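PDB 6SBF: MstE from Scytonema sp. PCC 10023, which is a monodomain class II (type II) terpene cyclase that assembles complex isoprenoid scaffolds, probably by protonation-initiated cyclisation of a linear polyene chain in merosterol biosynthesis. Local coordinates for residues G145-F150 with C178-V183; W270-L275 with A286-A291; W305-Y310 with I343-N348; Q170-A175 with P314-R319; N26-A31 with T355-L360. The protein carries 1 engineered substitution. All blocks are in the same frame, centred on the assembly; numbering follows the deposited sequence.

Contact 1 of 5, residues G145-F150 with C178-V183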
# COMPACT_ATOMS: atom_id res chain seq x y z
N GLY A 145 18.00 11.31 2.19
CA GLY A 145 17.05 11.77 1.15
C GLY A 145 15.71 11.06 1.10
O GLY A 145 14.90 11.46 0.15
N GLY A 146 15.50 10.06 1.95
CA GLY A 146 14.23 9.33 2.16
C GLY A 146 13.39 9.84 3.34
O GLY A 146 13.75 10.82 4.00
N ILE A 147 12.26 9.20 3.55
CA ILE A 147 11.38 9.58 4.65
C ILE A 147 11.27 8.43 5.65
O ILE A 147 11.17 7.25 5.25
CB ILE A 147 10.05 10.07 4.11
CG1 ILE A 147 9.35 10.94 5.13
CG2 ILE A 147 9.25 8.94 3.68
CD1 ILE A 147 8.39 11.90 4.50
N ALA A 148 11.31 8.81 6.92
CA ALA A 148 11.16 7.87 8.05
C ALA A 148 9.68 7.78 8.46
O ALA A 148 8.98 8.78 8.47
CB ALA A 148 12.00 8.27 9.22
N THR A 149 9.25 6.61 8.90
CA THR A 149 7.86 6.40 9.34
C THR A 149 7.59 7.20 10.61
O THR A 149 6.56 7.91 10.71
CB THR A 149 7.58 4.92 9.59
OG1 THR A 149 7.71 4.19 8.37
CG2 THR A 149 6.18 4.68 10.11
N PHE A 150 8.43 7.05 11.62
CA PHE A 150 8.19 7.59 12.96
C PHE A 150 9.32 8.51 13.39
O PHE A 150 10.49 8.28 13.06
CB PHE A 150 8.19 6.47 13.98
CG PHE A 150 7.02 5.54 13.91
CD1 PHE A 150 5.73 5.99 14.15
CD2 PHE A 150 7.19 4.20 13.59
CE1 PHE A 150 4.66 5.12 14.09
CE2 PHE A 150 6.11 3.35 13.51
CZ PHE A 150 4.85 3.80 13.80
N CYS A 178 9.53 1.77 1.37
CA CYS A 178 8.09 1.56 1.17
C CYS A 178 7.34 2.90 1.44
O CYS A 178 6.50 3.32 0.64
CB CYS A 178 7.57 0.44 2.07
SG CYS A 178 8.08 0.54 3.82
N VAL A 179 7.65 3.55 2.54
CA VAL A 179 7.01 4.82 2.92
C VAL A 179 7.47 5.90 1.97
O VAL A 179 6.63 6.73 1.51
CB VAL A 179 7.30 5.17 4.37
CG1 VAL A 179 6.61 6.49 4.75
CG2 VAL A 179 6.87 4.04 5.27
N SER A 180 8.73 5.96 1.60
CA SER A 180 9.25 6.95 0.65
C SER A 180 8.54 6.80 -0.70
O SER A 180 8.14 7.82 -1.32
CB SER A 180 10.76 6.79 0.51
OG SER A 180 11.43 7.05 1.72
N ALA A 181 8.33 5.59 -1.18
CA ALA A 181 7.68 5.33 -2.46
C ALA A 181 6.25 5.88 -2.40
O ALA A 181 5.76 6.51 -3.37
CB ALA A 181 7.71 3.86 -2.79
N ALA A 182 5.54 5.59 -1.34
CA ALA A 182 4.14 6.02 -1.21
C ALA A 182 4.08 7.56 -1.09
O ALA A 182 3.21 8.18 -1.73
CB ALA A 182 3.50 5.35 -0.02
N VAL A 183 4.92 8.19 -0.31
CA VAL A 183 4.93 9.65 -0.13
C VAL A 183 5.28 10.30 -1.46
O VAL A 183 4.76 11.38 -1.77
CB VAL A 183 5.81 10.09 1.05
CG1 VAL A 183 6.00 11.58 1.12
CG2 VAL A 183 5.21 9.61 2.36

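Contact 2 of 5, residues W270-L275 with A286-A291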
# COMPACT_ATOMS: atom_id res chain seq x y z
N TRP A 270 -0.36 -5.93 -6.74
CA TRP A 270 0.68 -4.91 -6.88
C TRP A 270 1.52 -5.18 -8.14
O TRP A 270 1.93 -4.21 -8.79
CB TRP A 270 1.52 -4.78 -5.59
CG TRP A 270 0.83 -3.94 -4.56
CD1 TRP A 270 0.24 -4.30 -3.38
CD2 TRP A 270 0.62 -2.51 -4.68
NE1 TRP A 270 -0.29 -3.21 -2.75
CE2 TRP A 270 -0.12 -2.11 -3.54
CE3 TRP A 270 0.94 -1.56 -5.63
CZ2 TRP A 270 -0.47 -0.77 -3.34
CZ3 TRP A 270 0.62 -0.25 -5.42
CH2 TRP A 270 -0.09 0.13 -4.31
N CYS A 271 1.81 -6.45 -8.44
CA CYS A 271 2.57 -6.73 -9.67
C CYS A 271 1.76 -6.28 -10.89
O CYS A 271 2.37 -5.78 -11.86
CB CYS A 271 2.92 -8.20 -9.70
SG CYS A 271 4.15 -8.64 -10.92
N LEU A 272 0.47 -6.47 -10.88
CA LEU A 272 -0.40 -6.04 -12.01
C LEU A 272 -0.27 -4.52 -12.17
O LEU A 272 -0.10 -4.05 -13.33
CB LEU A 272 -1.81 -6.53 -11.77
CG LEU A 272 -2.86 -6.09 -12.78
CD1 LEU A 272 -2.43 -6.45 -14.19
CD2 LEU A 272 -4.21 -6.67 -12.43
N ARG A 273 -0.28 -3.76 -11.08
CA ARG A 273 -0.12 -2.31 -11.19
C ARG A 273 1.27 -1.99 -11.81
O ARG A 273 1.36 -1.11 -12.67
CB ARG A 273 -0.23 -1.64 -9.84
CG ARG A 273 -1.65 -1.47 -9.44
CD ARG A 273 -1.82 -0.64 -8.17
NE ARG A 273 -1.27 0.73 -8.11
CZ ARG A 273 -1.69 1.67 -7.26
NH1 ARG A 273 -2.79 1.49 -6.55
NH2 ARG A 273 -1.02 2.80 -7.10
N LEU A 274 2.31 -2.66 -11.35
CA LEU A 274 3.66 -2.44 -11.91
C LEU A 274 3.66 -2.68 -13.42
O LEU A 274 4.25 -1.88 -14.19
CB LEU A 274 4.63 -3.37 -11.20
CG LEU A 274 6.06 -3.43 -11.77
CD1 LEU A 274 6.78 -2.12 -11.78
CD2 LEU A 274 6.85 -4.45 -10.92
N LEU A 275 3.00 -3.71 -13.87
CA LEU A 275 3.02 -4.12 -15.30
C LEU A 275 2.22 -3.13 -16.18
O LEU A 275 2.39 -3.16 -17.38
CB LEU A 275 2.50 -5.55 -15.48
CG LEU A 275 3.38 -6.65 -14.87
CD1 LEU A 275 2.64 -7.96 -14.95
CD2 LEU A 275 4.73 -6.71 -15.53
N ALA A 286 0.32 -9.81 -22.19
CA ALA A 286 -0.19 -11.16 -21.96
C ALA A 286 -0.10 -11.50 -20.45
O ALA A 286 -0.95 -12.22 -19.95
CB ALA A 286 0.59 -12.17 -22.79
N ALA A 287 0.95 -11.05 -19.77
CA ALA A 287 1.11 -11.30 -18.33
C ALA A 287 -0.01 -10.61 -17.56
O ALA A 287 -0.59 -11.19 -16.64
CB ALA A 287 2.47 -10.83 -17.91
N ARG A 288 -0.30 -9.37 -17.92
CA ARG A 288 -1.44 -8.70 -17.28
C ARG A 288 -2.75 -9.46 -17.48
O ARG A 288 -3.57 -9.56 -16.52
CB ARG A 288 -1.60 -7.26 -17.77
CG ARG A 288 -0.45 -6.36 -17.34
CD ARG A 288 -0.79 -4.88 -17.40
NE ARG A 288 -1.38 -4.52 -18.70
CZ ARG A 288 -0.72 -4.22 -19.81
NH1 ARG A 288 0.55 -3.84 -19.79
NH2 ARG A 288 -1.39 -4.19 -20.94
N ALA A 289 -3.01 -9.93 -18.68
CA ALA A 289 -4.24 -10.67 -18.98
C ALA A 289 -4.30 -11.91 -18.10
O ALA A 289 -5.37 -12.27 -17.59
CB ALA A 289 -4.27 -11.03 -20.44
N ALA A 290 -3.17 -12.59 -17.91
CA ALA A 290 -3.11 -13.81 -17.06
C ALA A 290 -3.41 -13.46 -15.59
O ALA A 290 -4.16 -14.18 -14.93
CB ALA A 290 -1.77 -14.55 -17.23
N ALA A 291 -2.83 -12.38 -15.11
CA ALA A 291 -3.02 -11.91 -13.72
C ALA A 291 -4.49 -11.54 -13.50
O ALA A 291 -5.09 -11.89 -12.47
CB ALA A 291 -2.12 -10.75 -13.43

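Contact 3 of 5, residues W305-Y310 with I343-N348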
# COMPACT_ATOMS: atom_id res chain seq x y z
N TRP A 305 -11.34 -10.76 -1.63
CA TRP A 305 -10.26 -11.72 -1.90
C TRP A 305 -9.67 -12.14 -0.53
O TRP A 305 -9.71 -11.37 0.42
CB TRP A 305 -9.17 -11.14 -2.79
CG TRP A 305 -9.52 -11.11 -4.23
CD1 TRP A 305 -9.22 -12.04 -5.16
CD2 TRP A 305 -10.33 -10.12 -4.91
NE1 TRP A 305 -9.81 -11.77 -6.34
CE2 TRP A 305 -10.46 -10.57 -6.23
CE3 TRP A 305 -10.91 -8.90 -4.57
CZ2 TRP A 305 -11.17 -9.85 -7.21
CZ3 TRP A 305 -11.59 -8.16 -5.52
CH2 TRP A 305 -11.70 -8.64 -6.83
N VAL A 306 -9.08 -13.34 -0.49
CA VAL A 306 -8.33 -13.92 0.66
C VAL A 306 -7.30 -12.90 1.14
O VAL A 306 -6.48 -12.45 0.35
CB VAL A 306 -7.73 -15.30 0.27
CG1 VAL A 306 -6.82 -15.86 1.32
CG2 VAL A 306 -8.83 -16.31 -0.04
N SER A 307 -7.27 -12.62 2.44
CA SER A 307 -6.25 -11.78 3.09
C SER A 307 -4.86 -12.26 2.76
O SER A 307 -4.55 -13.47 2.96
CB SER A 307 -6.43 -11.77 4.52
OG SER A 307 -7.74 -11.31 4.83
N SER A 308 -4.02 -11.34 2.33
CA SER A 308 -2.59 -11.63 2.10
C SER A 308 -1.73 -10.40 2.26
O SER A 308 -0.60 -10.39 1.78
CB SER A 308 -2.37 -12.37 0.77
OG SER A 308 -2.86 -11.59 -0.32
N ALA A 309 -2.23 -9.34 2.89
CA ALA A 309 -1.46 -8.12 3.12
C ALA A 309 -0.62 -8.28 4.37
O ALA A 309 -1.04 -7.96 5.45
CB ALA A 309 -2.35 -6.92 3.18
N TYR A 310 0.58 -8.84 4.17
CA TYR A 310 1.47 -9.24 5.28
C TYR A 310 2.34 -8.09 5.71
O TYR A 310 3.23 -7.65 4.94
CB TYR A 310 2.26 -10.50 4.97
CG TYR A 310 1.41 -11.74 4.85
CD1 TYR A 310 0.64 -12.19 5.90
CD2 TYR A 310 1.34 -12.47 3.70
CE1 TYR A 310 -0.16 -13.31 5.78
CE2 TYR A 310 0.56 -13.60 3.56
CZ TYR A 310 -0.20 -14.05 4.61
OH TYR A 310 -0.98 -15.15 4.45
N ILE A 343 4.77 -11.36 11.82
CA ILE A 343 3.98 -10.85 10.70
C ILE A 343 2.52 -10.95 11.09
O ILE A 343 2.04 -12.01 11.51
CB ILE A 343 4.31 -11.65 9.44
CG1 ILE A 343 5.77 -11.52 9.06
CG2 ILE A 343 3.42 -11.26 8.28
CD1 ILE A 343 6.19 -12.41 7.89
N ILE A 344 1.80 -9.86 10.84
CA ILE A 344 0.33 -9.83 10.94
C ILE A 344 -0.30 -9.64 9.57
O ILE A 344 0.39 -9.30 8.62
CB ILE A 344 -0.09 -8.78 11.99
CG1 ILE A 344 0.19 -7.35 11.55
CG2 ILE A 344 0.52 -9.12 13.34
CD1 ILE A 344 -0.59 -6.39 12.37
N PHE A 345 -1.60 -9.83 9.51
CA PHE A 345 -2.32 -9.64 8.23
C PHE A 345 -3.64 -8.92 8.47
O PHE A 345 -4.05 -8.64 9.60
CB PHE A 345 -2.50 -10.99 7.51
CG PHE A 345 -3.40 -11.96 8.21
CD1 PHE A 345 -4.72 -12.09 7.93
CD2 PHE A 345 -2.83 -12.89 9.09
CE1 PHE A 345 -5.52 -13.01 8.56
CE2 PHE A 345 -3.64 -13.82 9.73
CZ PHE A 345 -4.97 -13.88 9.43
N ASP A 346 -4.26 -8.62 7.36
CA ASP A 346 -5.54 -7.88 7.32
C ASP A 346 -6.69 -8.86 7.54
O ASP A 346 -7.25 -9.41 6.60
CB ASP A 346 -5.67 -7.15 6.01
CG ASP A 346 -5.52 -8.02 4.75
OD1 ASP A 346 -4.63 -8.91 4.68
OD2 ASP A 346 -6.29 -7.75 3.78
N HIS A 347 -7.03 -9.10 8.82
CA HIS A 347 -8.01 -10.14 9.17
C HIS A 347 -9.39 -9.90 8.55
O HIS A 347 -10.14 -10.84 8.38
CB HIS A 347 -8.13 -10.26 10.69
CG HIS A 347 -8.50 -8.99 11.38
ND1 HIS A 347 -7.60 -7.91 11.55
CD2 HIS A 347 -9.73 -8.61 11.87
CE1 HIS A 347 -8.32 -6.92 12.16
NE2 HIS A 347 -9.60 -7.36 12.40
N ASN A 348 -9.75 -8.65 8.21
CA ASN A 348 -11.07 -8.35 7.60
C ASN A 348 -11.04 -8.52 6.08
O ASN A 348 -12.10 -8.44 5.45
CB ASN A 348 -11.54 -6.95 7.97
CG ASN A 348 -11.88 -6.81 9.45
OD1 ASN A 348 -12.40 -7.77 10.04
ND2 ASN A 348 -11.70 -5.62 10.02
O HOH W 1 -9.22 -13.46 6.88

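Contact 4 of 5, residues Q170-A175 with P314-R319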
# COMPACT_ATOMS: atom_id res chain seq x y z
N GLN A 170 16.45 2.97 15.83
CA GLN A 170 16.96 3.48 14.53
C GLN A 170 16.40 2.67 13.37
O GLN A 170 16.45 3.17 12.22
CB GLN A 170 18.49 3.48 14.54
CG GLN A 170 19.01 4.57 15.45
CD GLN A 170 18.34 5.89 15.14
OE1 GLN A 170 18.45 6.45 14.04
NE2 GLN A 170 17.65 6.43 16.12
N GLY A 171 15.90 1.45 13.59
CA GLY A 171 15.16 0.71 12.56
C GLY A 171 13.83 1.38 12.25
O GLY A 171 13.59 1.77 11.09
N TRP A 172 13.01 1.56 13.28
CA TRP A 172 11.67 2.15 13.07
C TRP A 172 11.73 3.63 12.68
O TRP A 172 10.72 4.13 12.16
CB TRP A 172 10.87 1.99 14.34
CG TRP A 172 10.43 0.60 14.62
CD1 TRP A 172 10.68 -0.53 13.91
CD2 TRP A 172 9.69 0.19 15.78
NE1 TRP A 172 10.12 -1.61 14.54
CE2 TRP A 172 9.48 -1.19 15.67
CE3 TRP A 172 9.14 0.89 16.84
CZ2 TRP A 172 8.74 -1.91 16.59
CZ3 TRP A 172 8.43 0.17 17.76
CH2 TRP A 172 8.24 -1.21 17.65
N CYS A 173 12.83 4.32 12.94
CA CYS A 173 12.95 5.79 12.79
C CYS A 173 13.95 6.16 11.69
O CYS A 173 14.29 7.34 11.57
CB CYS A 173 13.27 6.48 14.11
SG CYS A 173 12.05 6.12 15.38
N GLY A 174 14.36 5.20 10.90
CA GLY A 174 15.19 5.46 9.71
C GLY A 174 14.34 5.67 8.48
O GLY A 174 13.16 5.33 8.45
N ALA A 175 15.00 6.08 7.41
CA ALA A 175 14.36 6.17 6.10
C ALA A 175 13.84 4.80 5.70
O ALA A 175 14.60 3.81 5.79
CB ALA A 175 15.28 6.74 5.08
N PRO A 314 9.44 -5.46 12.46
CA PRO A 314 10.83 -5.71 12.80
C PRO A 314 11.08 -5.27 14.23
O PRO A 314 10.36 -4.44 14.77
CB PRO A 314 11.61 -4.81 11.85
CG PRO A 314 10.60 -4.48 10.73
CD PRO A 314 9.31 -4.36 11.50
N TYR A 315 12.15 -5.81 14.81
CA TYR A 315 12.64 -5.22 16.07
C TYR A 315 12.94 -3.74 15.83
O TYR A 315 13.37 -3.35 14.73
CB TYR A 315 13.88 -5.97 16.56
CG TYR A 315 13.58 -7.30 17.18
CD1 TYR A 315 13.52 -8.45 16.42
CD2 TYR A 315 13.31 -7.41 18.53
CE1 TYR A 315 13.22 -9.68 16.97
CE2 TYR A 315 13.01 -8.63 19.10
CZ TYR A 315 12.98 -9.78 18.32
OH TYR A 315 12.70 -11.00 18.89
N PRO A 316 12.75 -2.88 16.85
CA PRO A 316 12.94 -1.45 16.69
C PRO A 316 14.33 -1.05 16.20
O PRO A 316 14.46 0.01 15.57
CB PRO A 316 12.59 -0.77 18.03
CG PRO A 316 11.94 -1.85 18.79
CD PRO A 316 12.25 -3.21 18.20
N PHE A 317 15.34 -1.88 16.45
CA PHE A 317 16.73 -1.52 16.17
C PHE A 317 17.08 -1.95 14.76
O PHE A 317 18.24 -1.66 14.32
CB PHE A 317 17.66 -2.22 17.19
CG PHE A 317 17.54 -3.74 17.31
CD1 PHE A 317 18.01 -4.57 16.30
CD2 PHE A 317 16.91 -4.33 18.42
CE1 PHE A 317 17.87 -5.96 16.40
CE2 PHE A 317 16.73 -5.70 18.51
CZ PHE A 317 17.22 -6.51 17.49
N ASP A 318 16.21 -2.73 14.13
CA ASP A 318 16.57 -3.47 12.90
C ASP A 318 16.43 -2.57 11.66
O ASP A 318 15.30 -2.33 11.23
CB ASP A 318 15.71 -4.71 12.75
CG ASP A 318 16.27 -5.61 11.66
OD1 ASP A 318 17.28 -5.20 10.99
OD2 ASP A 318 15.65 -6.69 11.43
N ARG A 319 17.53 -2.06 11.11
CA ARG A 319 17.49 -1.29 9.83
C ARG A 319 17.30 -2.18 8.60
O ARG A 319 17.06 -1.62 7.52
CB ARG A 319 18.74 -0.45 9.67
CG ARG A 319 18.92 0.61 10.74
CD ARG A 319 19.95 1.62 10.27
NE ARG A 319 20.44 2.56 11.28
CZ ARG A 319 21.16 2.22 12.33
NH1 ARG A 319 21.48 0.96 12.53
NH2 ARG A 319 21.54 3.14 13.18
O HOH W 2 18.19 4.79 11.03
O HOH W 3 20.80 5.75 12.69
O HOH W 4 15.47 1.01 6.52

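Contact 5 of 5, residues N26-A31 with T355-L360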
# COMPACT_ATOMS: atom_id res chain seq x y z
N ASN A 26 -18.36 -7.04 -13.17
CA ASN A 26 -19.11 -7.77 -12.12
C ASN A 26 -18.23 -7.97 -10.87
O ASN A 26 -18.71 -7.80 -9.73
CB ASN A 26 -19.71 -9.06 -12.66
CG ASN A 26 -20.84 -8.80 -13.66
OD1 ASN A 26 -21.30 -7.65 -13.77
ND2 ASN A 26 -21.19 -9.82 -14.44
N SER A 27 -16.98 -8.33 -11.11
CA SER A 27 -15.99 -8.57 -10.03
C SER A 27 -15.73 -7.30 -9.27
O SER A 27 -15.81 -7.25 -8.02
CB SER A 27 -14.69 -9.07 -10.65
OG SER A 27 -13.62 -9.06 -9.70
N ILE A 28 -15.47 -6.22 -10.00
CA ILE A 28 -15.23 -4.90 -9.37
C ILE A 28 -16.46 -4.51 -8.53
O ILE A 28 -16.32 -4.02 -7.43
CB ILE A 28 -14.82 -3.88 -10.43
CG1 ILE A 28 -13.42 -4.18 -10.97
CG2 ILE A 28 -14.98 -2.45 -9.89
CD1 ILE A 28 -13.15 -3.57 -12.32
N ASN A 29 -17.64 -4.62 -9.13
CA ASN A 29 -18.84 -4.20 -8.41
C ASN A 29 -19.10 -5.00 -7.14
O ASN A 29 -19.50 -4.43 -6.12
CB ASN A 29 -20.08 -4.21 -9.32
CG ASN A 29 -19.95 -3.18 -10.44
OD1 ASN A 29 -19.29 -2.16 -10.25
ND2 ASN A 29 -20.62 -3.44 -11.55
N ALA A 30 -18.84 -6.29 -7.21
CA ALA A 30 -19.02 -7.15 -6.01
C ALA A 30 -18.02 -6.73 -4.92
O ALA A 30 -18.38 -6.71 -3.73
CB ALA A 30 -18.88 -8.61 -6.36
N ALA A 31 -16.81 -6.37 -5.31
CA ALA A 31 -15.79 -5.94 -4.34
C ALA A 31 -16.14 -4.60 -3.74
O ALA A 31 -15.94 -4.38 -2.53
CB ALA A 31 -14.46 -5.94 -5.00
N THR A 355 -6.94 -3.33 -2.54
CA THR A 355 -5.77 -3.38 -3.42
C THR A 355 -6.14 -4.07 -4.73
O THR A 355 -5.78 -3.58 -5.84
CB THR A 355 -4.63 -4.11 -2.72
OG1 THR A 355 -4.33 -3.57 -1.43
CG2 THR A 355 -3.38 -4.04 -3.56
N VAL A 356 -6.74 -5.24 -4.64
CA VAL A 356 -7.10 -6.02 -5.82
C VAL A 356 -8.05 -5.20 -6.70
O VAL A 356 -7.83 -5.12 -7.94
CB VAL A 356 -7.67 -7.41 -5.50
CG1 VAL A 356 -8.14 -8.10 -6.77
CG2 VAL A 356 -6.65 -8.23 -4.69
N VAL A 357 -9.10 -4.65 -6.13
CA VAL A 357 -10.11 -3.98 -6.99
C VAL A 357 -9.42 -2.78 -7.68
O VAL A 357 -9.67 -2.55 -8.89
CB VAL A 357 -11.39 -3.67 -6.22
CG1 VAL A 357 -11.13 -2.57 -5.31
CG2 VAL A 357 -12.50 -3.43 -7.21
N ASN A 358 -8.54 -2.06 -7.01
CA ASN A 358 -7.83 -0.95 -7.66
C ASN A 358 -7.03 -1.45 -8.88
O ASN A 358 -7.05 -0.84 -9.97
CB ASN A 358 -6.99 -0.24 -6.65
CG ASN A 358 -6.04 0.74 -7.26
OD1 ASN A 358 -5.00 0.35 -7.76
ND2 ASN A 358 -6.37 2.02 -7.17
N SER A 359 -6.31 -2.55 -8.70
CA SER A 359 -5.44 -3.06 -9.80
C SER A 359 -6.34 -3.44 -10.98
O SER A 359 -5.92 -3.26 -12.12
CB SER A 359 -4.55 -4.19 -9.31
OG SER A 359 -5.26 -5.43 -9.09
N LEU A 360 -7.51 -4.04 -10.73
CA LEU A 360 -8.39 -4.51 -11.82
C LEU A 360 -9.01 -3.30 -12.57
O LEU A 360 -9.11 -3.34 -13.78
CB LEU A 360 -9.48 -5.41 -11.26
CG LEU A 360 -9.03 -6.75 -10.70
CD1 LEU A 360 -10.23 -7.50 -10.13
CD2 LEU A 360 -8.34 -7.58 -11.77

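Contact 1 of 5, residues G145-F150 with C178-V183
I147 lays its CG2 methyl over the flank of the helix at V179 and S180, 3.8 Å from V179 CG1, while its other branch runs on to the next turn, where I147 CD1 lies 4.2 Å from V183 CG1. The two branches divide the work because CG1 stands anti to the backbone N (chi1 -158°), which carries CD1 along the helix, where it crosses V183 at about a right angle. A beta-branched residue suits this place, since it spreads over residues one helical turn apart, V179 and V183.

The polar part of the contact lies beside this apolar patch. The backbone N-H of I147 points almost straight at the hydroxyl of S180, with I147 N to S180 OG 2.9 Å and an angle of 177° at the hydrogen. S180 OG is also hydrogen-bonded to the carbonyl of H176, so a small hydroxyl-bearing residue joins a loop amide to the residue just ahead of its own helix. G146 passes just beside it, its CA 3.6 Å from S180 OG; a side chain on G146 would press against that oxygen.

Farther along the loop, T149 OG1 lies 3.2 Å from V179 CG2, but its polar partners are H176 and W211, to both of which it is hydrogen-bonded. The hydroxyl thus has its bonds although a methyl group lies against it.

The segment 145-150 belongs to the loop between helices 128-138 and 152-158, and it covers one flank of helix 177-183, whose other sides pack on helices 109-121, 187-200 and 215-229.

Contact 2 of 5, residues W270-L275 with A286-A291
L275 and L272 meet A287 and A291 in the apolar part of the contact, L275 CD1 lying 4.1 Å from A287 CB and, one turn earlier, L272 CD1 4.4 Å from A291 CB. The alanines suit their helix because a single methyl lets the leucine branches come up close to its backbone.

Between them R288 uses its aliphatic portion as if it were a hydrocarbon residue: R288 CG lies 3.6 Å from L275 CB and 3.7 Å from L272 CD1. L272 meets this chain at about a right angle, its CG anti to the backbone N (chi1 176°), which carries CD1 across to the arginine.

One hydrogen bond crosses the contact. R288 NH1 donates to the backbone O of L275 over 3.1 Å, and the oxygen lies at the edge of the guanidinium, near its plane. On the acceptor side the donor stands above the carbonyl plane, 41° out of it, so the bond is not aligned with a lone pair. A bend at chi3 turns the chain of R288 back toward this carbonyl, near the C-terminal end of helix 265-275, where carbonyls lack the amide of a following turn and a side-chain donor can serve them. The second nitrogen, R288 NH2, is hydrogen-bonded to the backbone oxygen of M366, so the arginine also joins this hairpin to the C-terminal tail.

Helices 265-275 and 282-298 run antiparallel, with their short segments at 153° and 9.8 Å at closest approach, and form a helical hairpin of the kind from which alpha6-alpha6 barrels, the fold of this cyclase, are assembled.

Contact 3 of 5, residues W305-Y310 with I343-N348
Y310 and F345 lie side by side and point the same way, F345 CB set 3.7 Å from Y310 CE1. They stand where two stretches of the chain running in nearly opposite directions lead into or out of the antiparallel pair of strands 311-313 and 342-344, part of a small three-stranded mixed sheet. I343 comes at Y310 from another direction: the two side chains cross at about a right angle, with I343 CG2, anti to the backbone N, 3.6 Å from Y310 CB. These side chains pack together next to the paired strands, while the hydroxyl of Y310 is hydrogen-bonded to H260.

D346 turns its carboxylate toward the segment 305-310. Its OD1 takes the N-H of A309, with D346 OD1 to A309 N 3.0 Å, met from above the carboxylate plane, 38° out of it. D346 OD2 is hydrogen-bonded to T352, on the following helix 350-363, so both oxygens have partners and the carboxylate cannot turn freely. An acid suits a place where a loop amide and a helix hydroxyl must both be met, and A309, with its small methyl, lets it come close.

S307 faces D346 with its hydroxyl. Besides its hydrogen bond to S349, S307 OG donates to the backbone O of D346 at a short 2.6 Å, approaching at 157° to the C=O bond.

Contact 4 of 5, residues Q170-A175 with P314-R319
W172 spreads its indole over P316, a flat ring laid against a proline. Its CG stands anti to the carbonyl carbon, beside the backbone N (chi1 -72°), which swings the indole into this position. P316 CA lies 3.5 Å from the centroid of the five-membered ring and only 7° off its normal, a CH-pi contact over the face, while P316 CB sits 3.8 Å from W172 CD2. A proline suits this position because its rigid ring offers a broad row of C-H groups to the indole.

The edge of the same ring is used as well. W172 NE1 donates to P314 O at 2.8 Å, coming from above the carbonyl plane, and the backbone N of W172 reaches P316 O at 3.1 Å. The same P316 carbonyl takes a weak bond from G171 N. Replacing W172 by an alanine would probably leave P316 without the aromatic face it packs on and the P314 carbonyl without its indole donor.

Two type I beta turns, G171 to G174 and Y315 to D318, here pack against each other, joining two loops far apart in the sequence. Glycine suits G171 here: its CA already lies 3.3 Å from D318 O, and a CB would collide with the carbonyls of P316 and D318.

Toward solvent, Q170 and R319 run alongside each other. Q170 CB rests over one face of the guanidinium, 3.4 Å from R319 NH2, and a water links Q170 OE1 to that same nitrogen.

In the second shell, the W172 ring meets those of W211 and F169 and touches I155 of helix 152-158. G171 O accepts from H176, and D318 O from the hydroxyl of Y210.

Contact 5 of 5, residues N26-A31 with T355-L360
This contact packs the N-terminal helix 18-37 against the last helix, 350-363, within the alpha6-alpha6 barrel; the two run roughly antiparallel, their short segments 147° apart and 9.8 Å at closest approach. V357 stands at the centre. Its CG2, anti to the backbone N, points into the groove between I28 and A31, 3.8 Å from I28 CG2 and 3.9 Å from A31 CB. A31 suits the spot because its lone methyl lets the valine lie close to the opposing helix.

One turn on, I28 and L360 slide past each other in opposite directions, with I28 CG1 4.1 Å from L360 CB. An alanine in place of I28 would probably open a gap beside V357 and L360 and leave their facing methyl and methylene groups poorly packed. The far end of L360 reaches S27, with L360 CD1 3.8 Å from S27 OG, an oxygen hydrogen-bonded to Q299.

No hydrogen bond crosses between the segments, so the two are held here by apolar side-chain packing. Around them, W305 packs on S27, A31 and V356, L295 and L296 of helix 282-298 lie against V356, L360 and S27, and helix 265-275 touches T355 and S359.

How the contacts relate
From the N terminus, contact 5 opens first and closes last, joining helix 18-37 to helix 350-363 and enclosing all the others. Contact 1 then closes a short loop onto helix 177-183. Contact 4 opens within that loop, so the two cross, and they touch where A148 and F150 meet W172, C173 and G174. Inside the long loop of contact 4 is nested contact 2, the hairpin of helices 265-275 and 282-298. Contact 3 opens next and crosses contact 4, tying the small sheet to the loop ahead of it. R273 and N358 bring contacts 2 and 5 together, and W305 joins contacts 3 and 5.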